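Local coordinates for uncharacterized protein (Bacteroides uniformis ATCC 8492, PDB 4Q68), which probably cleaves, as a highly specific NlpC/P60-type N-acetylmuramoyl-L-alanine amidase, the amide bond that joins muramic acid to the stem peptide of the bacterial cell wall, at residues Glu38-Cys41 against Thr42-Val45; Asp82-Ser86 against Arg87-Ile91; Ile95-Gly98 against Val99-Gly102; Ala134-Pro137 against Glu138-Ala141. All blocks are in the same frame, centred on the assembly; numbering follows the deposited sequence. Where two conformers were deposited one is given.

Overall arrangement
Three of the four contacts sit at helix ends. Contact 1 starts helix 41-53 and contact 4 starts helix 137-150, whereas contact 3 finishes helix 91-100; contact 2 is the loop just before that same helix. Contacts 1 and 2 are buried and both reach the same NAG, contact 1 through acidic Asp-40, contact 2 through basic Arg-87 and His-89. Contact 3 is partly buried and rich in amides, its Asn-97 packing on Leu-88 of contact 2. Contact 4 lies on the surface, its centre about 24 Å from the centre of the chain, where a serine cap replaces the aspartate cap of contact 1; its Asn-139 meets Tyr-84 and Thr-85.

Contact 1. Residues Glu38-Cys41 against Thr42-Val45; sequences EVDC and TTLV. With NAG (2-acetamido-2-deoxy-beta-D-glucopyranose), chain B.
Asp-40 and Thr-43 exchange hydrogen bonds at the start of helix 41-53. Asp-40 OD1 takes the N-H of Thr-43 at 2.9 Å, almost straight (176°) and nearly in line with its own C-O bond, and receives a second, weak bond from Thr-42 N at 3.0 Å. In return, Thr-43 OG1 accepts from Asp-40 N at 3.1 Å. Thr-43 chi1 of 71° holds OG1 between its backbone N and carbonyl carbon, facing the N-H of Asp-40. The first helical backbone bond follows, Leu-44 N to Asp-40 O. Water 1 donates to Glu-38 O and also hydrogen-bonds Thr-43 OG1, tying the incoming loop to the cap. Apolar packing is slighter: Val-39 CG2 lies 4.2 Å from Leu-44 CB, and both residues touch Val-213 of strand 212-215. The other carboxylate oxygen, Asp-40 OD2, turns to the sugar and lies 2.6 Å from NAG O6. Thr-43 CG2 comes within 4.0 Å of NAG C6. Replacing Asp-40 by alanine is likely to leave the N-H of Thr-43 without its acceptor and O6 of the sugar without its carboxylate neighbour. The arrangement is a capping box. Next to it, Cys-41 at the helix start touches His-190 of strand 188-197, consistent with the cysteine-histidine core of the papain-like NlpC/P60 fold.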
loop_
_atom_site.group_PDB
_atom_site.type_symbol
_atom_site.label_atom_id
_atom_site.label_comp_id
_atom_site.label_asym_id
_atom_site.label_seq_id
_atom_site.Cartn_x
_atom_site.Cartn_y
_atom_site.Cartn_z
ATOM N N GLU A 38 0.556 6.711 -15.140
ATOM C CA GLU A 38 0.151 7.763 -14.208
ATOM C C GLU A 38 -0.187 7.020 -12.928
ATOM O O GLU A 38 -1.137 6.242 -12.925
ATOM C CB GLU A 38 -1.077 8.511 -14.736
ATOM C CG GLU A 38 -0.867 9.244 -16.046
ATOM C CD GLU A 38 -2.097 9.988 -16.499
ATOM O OE1 GLU A 38 -3.193 9.401 -16.472
ATOM O OE2 GLU A 38 -1.964 11.162 -16.914
ATOM N N VAL A 39 0.576 7.235 -11.857
ATOM C CA VAL A 39 0.414 6.428 -10.649
ATOM C C VAL A 39 0.304 7.288 -9.400
ATOM O O VAL A 39 0.719 8.444 -9.389
ATOM C CB VAL A 39 1.585 5.419 -10.486
ATOM C CG1 VAL A 39 1.701 4.532 -11.708
ATOM C CG2 VAL A 39 2.899 6.125 -10.197
ATOM N N ASP A 40 -0.222 6.683 -8.339
ATOM C CA ASP A 40 -0.079 7.229 -7.003
ATOM C C ASP A 40 0.675 6.226 -6.145
ATOM O O ASP A 40 1.168 5.228 -6.641
ATOM C CB ASP A 40 -1.424 7.693 -6.433
ATOM C CG ASP A 40 -2.405 6.569 -6.219
ATOM O OD1 ASP A 40 -1.973 5.456 -5.864
ATOM O OD2 ASP A 40 -3.626 6.814 -6.380
ATOM N N CYS A 41 0.829 6.503 -4.863
ATOM C CA CYS A 41 1.714 5.643 -4.069
ATOM C C CYS A 41 1.195 4.210 -3.974
ATOM O O CYS A 41 2.001 3.275 -3.911
ATOM C CB CYS A 41 2.004 6.213 -2.675
ATOM S SG CYS A 41 0.604 6.305 -1.563
ATOM N N THR A 42 -0.128 4.046 -3.973
ATOM C CA THR A 42 -0.734 2.741 -3.829
ATOM C C THR A 42 -0.812 2.021 -5.175
ATOM O O THR A 42 -0.483 0.841 -5.266
ATOM C CB THR A 42 -2.090 2.871 -3.119
ATOM O OG1 THR A 42 -1.868 3.426 -1.814
ATOM C CG2 THR A 42 -2.761 1.527 -2.954
ATOM N N THR A 43 -1.238 2.720 -6.233
ATOM C CA THR A 43 -1.295 2.032 -7.512
ATOM C C THR A 43 0.095 1.585 -7.962
ATOM O O THR A 43 0.221 0.524 -8.558
ATOM C CB THR A 43 -2.032 2.777 -8.636
ATOM O OG1 THR A 43 -1.271 3.898 -9.083
ATOM C CG2 THR A 43 -3.428 3.232 -8.217
ATOM N N LEU A 44 1.140 2.358 -7.659
ATOM C CA LEU A 44 2.495 1.923 -7.994
ATOM C C LEU A 44 2.775 0.558 -7.372
ATOM O O LEU A 44 3.230 -0.375 -8.035
ATOM C CB LEU A 44 3.529 2.922 -7.497
ATOM C CG LEU A 44 4.972 2.433 -7.630
ATOM C CD1 LEU A 44 5.386 2.222 -9.074
ATOM C CD2 LEU A 44 5.892 3.431 -6.975
ATOM N N VAL A 45 2.554 0.446 -6.071
ATOM C CA VAL A 45 2.813 -0.812 -5.384
ATOM C C VAL A 45 1.971 -1.952 -5.973
ATOM O O VAL A 45 2.458 -3.065 -6.167
ATOM C CB VAL A 45 2.607 -0.659 -3.863
ATOM C CG1 VAL A 45 2.614 -2.017 -3.166
ATOM C CG2 VAL A 45 3.677 0.261 -3.282
HETATM C C1 NAG B . -5.872 5.081 -1.429
HETATM C C2 NAG B . -7.381 5.217 -1.279
HETATM C C3 NAG B . -8.121 4.299 -2.248
HETATM C C4 NAG B . -7.521 4.353 -3.650
HETATM C C5 NAG B . -5.999 4.278 -3.627
HETATM C C6 NAG B . -5.447 4.457 -5.035
HETATM C C7 NAG B . -8.250 5.934 0.904
HETATM C C8 NAG B . -8.697 5.555 2.277
HETATM N N2 NAG B . -7.809 4.965 0.096
HETATM O O1 NAG B . -5.271 6.059 -0.635
HETATM O O3 NAG B . -9.451 4.747 -2.326
HETATM O O4 NAG B . -8.057 3.335 -4.463
HETATM O O5 NAG B . -5.489 5.282 -2.776
HETATM O O6 NAG B . -5.826 5.710 -5.551
HETATM O O7 NAG B . -8.312 7.117 0.589
HETATM O O HOH W 1 -2.629 4.280 -11.591
#

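Contact 2. Residues Asp82-Ser86 against Arg87-Ile91; sequences DGYTS and RLHYI. With NAG (2-acetamido-2-deoxy-beta-D-glucopyranose), chain B.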
loop_
_atom_site.group_PDB
_atom_site.type_symbol
_atom_site.label_atom_id
_atom_site.label_comp_id
_atom_site.label_asym_id
_atom_site.label_seq_id
_atom_site.Cartn_x
_atom_site.Cartn_y
_atom_site.Cartn_z
ATOM N N ASP A 82 -16.962 -5.845 -7.230
ATOM C CA ASP A 82 -18.370 -5.669 -6.843
ATOM C C ASP A 82 -18.549 -4.290 -6.253
ATOM O O ASP A 82 -18.711 -4.122 -5.045
ATOM C CB ASP A 82 -18.831 -6.748 -5.857
ATOM C CG ASP A 82 -20.290 -6.580 -5.436
ATOM O OD1 ASP A 82 -21.031 -5.840 -6.113
ATOM O OD2 ASP A 82 -20.687 -7.161 -4.407
ATOM N N GLY A 83 -18.471 -3.299 -7.120
ATOM C CA GLY A 83 -18.702 -1.928 -6.737
ATOM C C GLY A 83 -17.504 -1.252 -6.099
ATOM O O GLY A 83 -16.475 -1.859 -5.796
ATOM N N TYR A 84 -17.653 0.043 -5.865
ATOM C CA TYR A 84 -16.593 0.858 -5.284
ATOM C C TYR A 84 -16.077 0.268 -3.975
ATOM O O TYR A 84 -14.876 0.310 -3.696
ATOM C CB TYR A 84 -17.130 2.252 -5.040
ATOM C CG TYR A 84 -16.163 3.219 -4.386
ATOM C CD1 TYR A 84 -15.091 3.748 -5.088
ATOM C CD2 TYR A 84 -16.346 3.635 -3.069
ATOM C CE1 TYR A 84 -14.235 4.676 -4.500
ATOM C CE2 TYR A 84 -15.507 4.559 -2.472
ATOM C CZ TYR A 84 -14.453 5.068 -3.184
ATOM O OH TYR A 84 -13.632 5.981 -2.577
ATOM N N THR A 85 -16.984 -0.249 -3.151
ATOM C CA THR A 85 -16.582 -0.702 -1.832
ATOM C C THR A 85 -15.892 -2.069 -1.815
ATOM O O THR A 85 -15.395 -2.477 -0.766
ATOM C CB THR A 85 -17.753 -0.692 -0.843
ATOM O OG1 THR A 85 -18.760 -1.621 -1.255
ATOM C CG2 THR A 85 -18.372 0.704 -0.765
ATOM N N SER A 86 -15.839 -2.751 -2.965
ATOM C CA SER A 86 -15.045 -3.980 -3.081
ATOM C C SER A 86 -13.556 -3.700 -3.278
ATOM O O SER A 86 -12.739 -4.593 -3.113
ATOM C CB SER A 86 -15.551 -4.861 -4.227
ATOM O OG SER A 86 -15.336 -4.272 -5.501
ATOM N N ARG A 87 -13.204 -2.474 -3.659
ATOM C CA ARG A 87 -11.800 -2.084 -3.754
ATOM C C ARG A 87 -11.246 -1.976 -2.340
ATOM O O ARG A 87 -11.918 -1.472 -1.445
ATOM C CB ARG A 87 -11.662 -0.746 -4.484
ATOM C CG ARG A 87 -10.314 -0.564 -5.131
ATOM C CD ARG A 87 -9.999 0.860 -5.490
ATOM N NE ARG A 87 -11.018 1.455 -6.350
ATOM C CZ ARG A 87 -11.168 2.762 -6.517
ATOM N NH1 ARG A 87 -10.356 3.617 -5.912
ATOM N NH2 ARG A 87 -12.144 3.222 -7.288
ATOM N N LEU A 88 -10.016 -2.426 -2.138
ATOM C CA LEU A 88 -9.416 -2.470 -0.805
ATOM C C LEU A 88 -8.772 -1.125 -0.459
ATOM O O LEU A 88 -7.553 -0.961 -0.410
ATOM C CB LEU A 88 -8.434 -3.628 -0.729
ATOM C CG LEU A 88 -9.117 -4.985 -0.835
ATOM C CD1 LEU A 88 -8.147 -6.063 -1.312
ATOM C CD2 LEU A 88 -9.741 -5.384 0.489
ATOM N N HIS A 89 -9.637 -0.161 -0.179
ATOM C CA HIS A 89 -9.221 1.214 0.082
ATOM C C HIS A 89 -8.313 1.350 1.296
ATOM O O HIS A 89 -7.376 2.141 1.276
ATOM C CB HIS A 89 -10.433 2.103 0.325
ATOM C CG HIS A 89 -11.362 2.157 -0.834
ATOM N ND1 HIS A 89 -11.028 2.786 -2.005
ATOM C CD2 HIS A 89 -12.591 1.623 -1.016
ATOM C CE1 HIS A 89 -12.036 2.666 -2.849
ATOM N NE2 HIS A 89 -12.993 1.959 -2.279
ATOM N N TYR A 90 -8.621 0.623 2.363
ATOM C CA TYR A 90 -7.829 0.706 3.577
ATOM C C TYR A 90 -6.695 -0.301 3.527
ATOM O O TYR A 90 -6.919 -1.488 3.260
ATOM C CB TYR A 90 -8.692 0.479 4.805
ATOM C CG TYR A 90 -9.682 1.570 5.088
ATOM C CD1 TYR A 90 -9.258 2.844 5.443
ATOM C CD2 TYR A 90 -11.052 1.327 5.047
ATOM C CE1 TYR A 90 -10.164 3.839 5.745
ATOM C CE2 TYR A 90 -11.965 2.317 5.367
ATOM C CZ TYR A 90 -11.515 3.567 5.730
ATOM O OH TYR A 90 -12.391 4.557 6.112
ATOM N N ILE A 91 -5.483 0.153 3.809
ATOM C CA ILE A 91 -4.340 -0.712 3.659
ATOM C C ILE A 91 -4.352 -1.870 4.656
ATOM O O ILE A 91 -3.919 -2.961 4.313
ATOM C CB ILE A 91 -3.033 0.098 3.630
ATOM C CG1 ILE A 91 -3.076 1.104 2.466
ATOM C CG2 ILE A 91 -1.821 -0.829 3.504
ATOM C CD1 ILE A 91 -3.478 0.516 1.104
HETATM C C1 NAG B . -5.872 5.081 -1.429
HETATM C C2 NAG B . -7.381 5.217 -1.279
HETATM C C3 NAG B . -8.121 4.299 -2.248
HETATM C C4 NAG B . -7.521 4.353 -3.650
HETATM C C5 NAG B . -5.999 4.278 -3.627
HETATM C C6 NAG B . -5.447 4.457 -5.035
HETATM C C7 NAG B . -8.250 5.934 0.904
HETATM C C8 NAG B . -8.697 5.555 2.277
HETATM N N2 NAG B . -7.809 4.965 0.096
HETATM O O1 NAG B . -5.271 6.059 -0.635
HETATM O O3 NAG B . -9.451 4.747 -2.326
HETATM O O4 NAG B . -8.057 3.335 -4.463
HETATM O O5 NAG B . -5.489 5.282 -2.776
HETATM O O6 NAG B . -5.826 5.710 -5.551
HETATM O O7 NAG B . -8.312 7.117 0.589
HETATM O O HOH W 2 -13.382 -1.415 0.871
#
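His-89 reaches back from the loop to Tyr-84 on one side and to the bound NAG on the other. Its CB lies 3.9 Å and its CG 3.5 Å from NAG O3. CG anti to the carbonyl carbon (chi1 -61°) lets the two ring nitrogens serve different partners. ND1 hydrogen-bonds NAG O3 at 2.5 Å, the sugar lying at the ring edge. CD2 is 3.8 Å from Tyr-84 O. CE1 comes 3.4 Å from Tyr-84 CE1 and also lies over a face of the Arg-87 guanidinium, near its rim. NE2 sits above the centre of the Tyr-84 ring, the two ring planes inclined at 41°, and bonds Tyr-84 O at 2.9 Å. Arg-87 N reaches the same carbonyl oxygen from the opposite face of its plane, so two donors grip it. Arg-87 NH1 adds a second hydrogen bond from this loop, to NAG O4 at 2.7 Å, and salt bridges to Glu-25 and Glu-30 anchor the guanidinium. Tyr-84 packs on Gln-132 and Leu-133 of helix 131-134, Thr-85 on helix 137-150, and Leu-88 on Trp-94 of helix 91-100, so the loop is wedged among three helices.

Contact 3. Residues Ile95-Gly98 against Val99-Gly102; sequences INNG and VRNG
Ile-95 and Val-99 open the last turns of helix 91-100, which a Schellman motif brings to an end at Gly-102. Ile-95 O accepts the N-H of Val-99, and the CG2 methyls of the two residues meet at 4.2 Å; beyond them, Ile-95 leans on Arg-234 and Leu-236 of strand 230-238. Asn-96 offers mainly its backbone: its O takes the N-H of Arg-100 at 2.8 Å. Asn-97 carries the polar centre. Its CG is anti to the backbone N (chi1 177°), which carries the amide to Lys-73 and Asp-78, where OD1 accepts from Asp-78 N and ND2 donates to Lys-73 O. The Arg-100 chain, bent at chi3, folds back and lays one guanidinium face over Asn-97, with CZ 3.9 Å from Asn-97 CA. The charge itself is met by Asp-78, whose OD1 makes a salt bridge with Arg-100 NH2 and also accepts from Asn-101 ND2. Asp-78 thus serves three residues of the helix end. The backbone oxygen of the same asparagine, Asn-97 O, is gripped from opposite faces of its carbonyl plane, by Asn-101 N at 3.0 Å and Asn-101 ND2 at 3.1 Å. Gly-98 O receives the N-H of Phe-103, the outer bond of the Schellman motif. The positive phi of Gly-102 (85°), which favours glycine, turns the chain out of the helix, and Gly-102 N closes the inner bond on Val-99 O at 3.2 Å.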
loop_
_atom_site.group_PDB
_atom_site.type_symbol
_atom_site.label_atom_id
_atom_site.label_comp_id
_atom_site.label_asym_id
_atom_site.label_seq_id
_atom_site.Cartn_x
_atom_site.Cartn_y
_atom_site.Cartn_z
ATOM N N ILE A 95 -3.794 -5.525 3.177
ATOM C CA ILE A 95 -2.844 -6.461 3.753
ATOM C C ILE A 95 -3.562 -7.761 4.104
ATOM O O ILE A 95 -3.087 -8.846 3.764
ATOM C CB ILE A 95 -2.181 -5.846 4.996
ATOM C CG1 ILE A 95 -1.257 -4.701 4.587
ATOM C CG2 ILE A 95 -1.421 -6.933 5.796
ATOM C CD1 ILE A 95 -0.824 -3.818 5.742
ATOM N N ASN A 96 -4.691 -7.675 4.792
ATOM C CA ASN A 96 -5.411 -8.881 5.188
ATOM C C ASN A 96 -5.791 -9.721 3.978
ATOM O O ASN A 96 -5.725 -10.940 4.015
ATOM C CB ASN A 96 -6.676 -8.526 5.979
ATOM C CG ASN A 96 -6.374 -7.909 7.317
ATOM O OD1 ASN A 96 -5.250 -7.963 7.792
ATOM N ND2 ASN A 96 -7.381 -7.306 7.920
ATOM N N ASN A 97 -6.206 -9.067 2.900
ATOM C CA ASN A 97 -6.542 -9.766 1.665
ATOM C C ASN A 97 -5.345 -10.560 1.135
ATOM O O ASN A 97 -5.489 -11.712 0.739
ATOM C CB ASN A 97 -7.025 -8.746 0.632
ATOM C CG ASN A 97 -7.340 -9.357 -0.709
ATOM O OD1 ASN A 97 -8.252 -10.171 -0.839
ATOM N ND2 ASN A 97 -6.589 -8.960 -1.725
ATOM N N GLY A 98 -4.172 -9.943 1.113
ATOM C CA GLY A 98 -2.980 -10.622 0.642
ATOM C C GLY A 98 -2.530 -11.743 1.549
ATOM O O GLY A 98 -2.088 -12.782 1.069
ATOM N N VAL A 99 -2.641 -11.555 2.858
ATOM C CA VAL A 99 -2.287 -12.608 3.801
ATOM C C VAL A 99 -3.260 -13.782 3.656
ATOM O O VAL A 99 -2.842 -14.939 3.503
ATOM C CB VAL A 99 -2.240 -12.072 5.246
ATOM C CG1 VAL A 99 -2.112 -13.216 6.244
ATOM C CG2 VAL A 99 -1.095 -11.085 5.393
ATOM N N ARG A 100 -4.561 -13.494 3.671
ATOM C CA ARG A 100 -5.587 -14.527 3.592
ATOM C C ARG A 100 -5.460 -15.327 2.296
ATOM O O ARG A 100 -5.656 -16.534 2.283
ATOM C CB ARG A 100 -6.971 -13.865 3.652
ATOM C CG ARG A 100 -8.140 -14.820 3.594
ATOM C CD ARG A 100 -9.481 -14.131 3.828
ATOM N NE ARG A 100 -9.800 -13.125 2.810
ATOM C CZ ARG A 100 -9.646 -11.810 2.957
ATOM N NH1 ARG A 100 -9.170 -11.284 4.077
ATOM N NH2 ARG A 100 -9.964 -11.012 1.954
ATOM N N ASN A 101 -5.145 -14.651 1.195
ATOM C CA ASN A 101 -5.103 -15.267 -0.121
ATOM C C ASN A 101 -3.701 -15.686 -0.559
ATOM O O ASN A 101 -3.502 -16.117 -1.697
ATOM C CB ASN A 101 -5.796 -14.351 -1.129
ATOM C CG ASN A 101 -7.291 -14.322 -0.909
ATOM O OD1 ASN A 101 -7.948 -15.350 -1.017
ATOM N ND2 ASN A 101 -7.830 -13.178 -0.563
ATOM N N GLY A 102 -2.755 -15.651 0.365
ATOM C CA GLY A 102 -1.492 -16.341 0.204
ATOM C C GLY A 102 -0.389 -15.638 -0.549
ATOM O O GLY A 102 0.635 -16.256 -0.818
#

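Contact 4. Residues Ala134-Pro137 against Glu138-Ala141; sequences ANSP and ENVA
Ser-136 and Asn-139 make the close-fitting part of this contact. Ser-136 OG accepts the N-H of Asn-139 at 2.9 Å, with an angle of 158° at the hydrogen. The serine hydroxyl is swung anti to its own backbone N (chi1 177°), which aims it at the first turn of the helix; there it also presses against Asn-139 CB at 3.2 Å. Ser-136 O takes the next amide, Val-140 N, at 2.9 Å, so the serine serves two successive N-H groups of the turn, one through its side chain and one through its backbone. Val-140 CG2 packs beside the same carbonyl, 3.5 Å from Ser-136 O, and the valine also touches Leu-133 and Pro-127. The Asn-139 amide looks back toward the preceding helix, where ND2 donates to Gln-132 O, joining helix 131-134 to helix 137-150. Ser-136 is thus the N-cap of helix 137-150, with Pro-137, which has no N-H to offer, as the first helical residue. A valine in place of Ser-136 would probably leave the N-H of Asn-139 without its capping acceptor and fray the first turn. The outer side is much looser. Pro-137 is exposed, its CB directed away overall though it touches Glu-138 N, and Pro-137 O still accepts from Ala-141 N at 3.0 Å. Glu-138 runs out extended from the helix, and its OE2 makes a long, weak ion pair with Lys-142. Ala-141, likewise exposed, brings its methyl CB 3.5 Å from Pro-137 O.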
loop_
_atom_site.group_PDB
_atom_site.type_symbol
_atom_site.label_atom_id
_atom_site.label_comp_id
_atom_site.label_asym_id
_atom_site.label_seq_id
_atom_site.Cartn_x
_atom_site.Cartn_y
_atom_site.Cartn_z
ATOM N N ALA A 134 -20.204 10.362 -1.527
ATOM C CA ALA A 134 -20.904 11.615 -1.240
ATOM C C ALA A 134 -22.395 11.599 -1.513
ATOM O O ALA A 134 -23.169 12.318 -0.852
ATOM C CB ALA A 134 -20.265 12.741 -2.008
ATOM N N ASN A 135 -22.790 10.788 -2.487
ATOM C CA ASN A 135 -24.199 10.671 -2.881
ATOM C C ASN A 135 -24.710 9.229 -2.876
ATOM O O ASN A 135 -25.730 8.924 -3.509
ATOM C CB ASN A 135 -24.402 11.305 -4.265
ATOM C CG ASN A 135 -24.384 12.802 -4.211
ATOM O OD1 ASN A 135 -25.367 13.424 -3.797
ATOM N ND2 ASN A 135 -23.270 13.409 -4.607
ATOM N N SER A 136 -24.013 8.350 -2.143
ATOM C CA SER A 136 -24.362 6.939 -2.072
ATOM C C SER A 136 -24.444 6.487 -0.636
ATOM O O SER A 136 -23.479 5.961 -0.075
ATOM C CB SER A 136 -23.371 6.066 -2.809
ATOM O OG SER A 136 -23.714 4.694 -2.659
ATOM N N PRO A 137 -25.622 6.656 -0.030
ATOM C CA PRO A 137 -25.805 6.114 1.306
ATOM C C PRO A 137 -25.536 4.615 1.368
ATOM O O PRO A 137 -25.088 4.121 2.397
ATOM C CB PRO A 137 -27.264 6.447 1.619
ATOM C CG PRO A 137 -27.510 7.674 0.829
ATOM C CD PRO A 137 -26.777 7.467 -0.448
ATOM N N GLU A 138 -25.789 3.893 0.284
ATOM C CA GLU A 138 -25.521 2.472 0.277
ATOM C C GLU A 138 -24.021 2.212 0.401
ATOM O O GLU A 138 -23.602 1.351 1.171
ATOM C CB GLU A 138 -26.086 1.796 -0.975
ATOM C CG GLU A 138 -25.935 0.286 -0.912
ATOM C CD GLU A 138 -26.571 -0.446 -2.073
ATOM O OE1 GLU A 138 -26.999 0.202 -3.042
ATOM O OE2 GLU A 138 -26.661 -1.687 -2.003
ATOM N N ASN A 139 -23.215 2.930 -0.377
ATOM C CA ASN A 139 -21.765 2.749 -0.275
ATOM C C ASN A 139 -21.229 3.189 1.076
ATOM O O ASN A 139 -20.325 2.571 1.611
ATOM C CB ASN A 139 -21.007 3.461 -1.385
ATOM C CG ASN A 139 -21.097 2.746 -2.726
ATOM O OD1 ASN A 139 -21.432 1.553 -2.798
ATOM N ND2 ASN A 139 -20.723 3.463 -3.791
ATOM N N VAL A 140 -21.744 4.285 1.622
ATOM C CA VAL A 140 -21.325 4.711 2.948
ATOM C C VAL A 140 -21.607 3.615 3.981
ATOM O O VAL A 140 -20.755 3.318 4.814
ATOM C CB VAL A 140 -21.981 6.046 3.344
ATOM C CG1 VAL A 140 -21.797 6.342 4.833
ATOM C CG2 VAL A 140 -21.413 7.166 2.501
ATOM N N ALA A 141 -22.791 3.013 3.932
ATOM C CA ALA A 141 -23.135 1.960 4.868
ATOM C C ALA A 141 -22.219 0.748 4.706
ATOM O O ALA A 141 -21.783 0.157 5.697
ATOM C CB ALA A 141 -24.596 1.568 4.731
#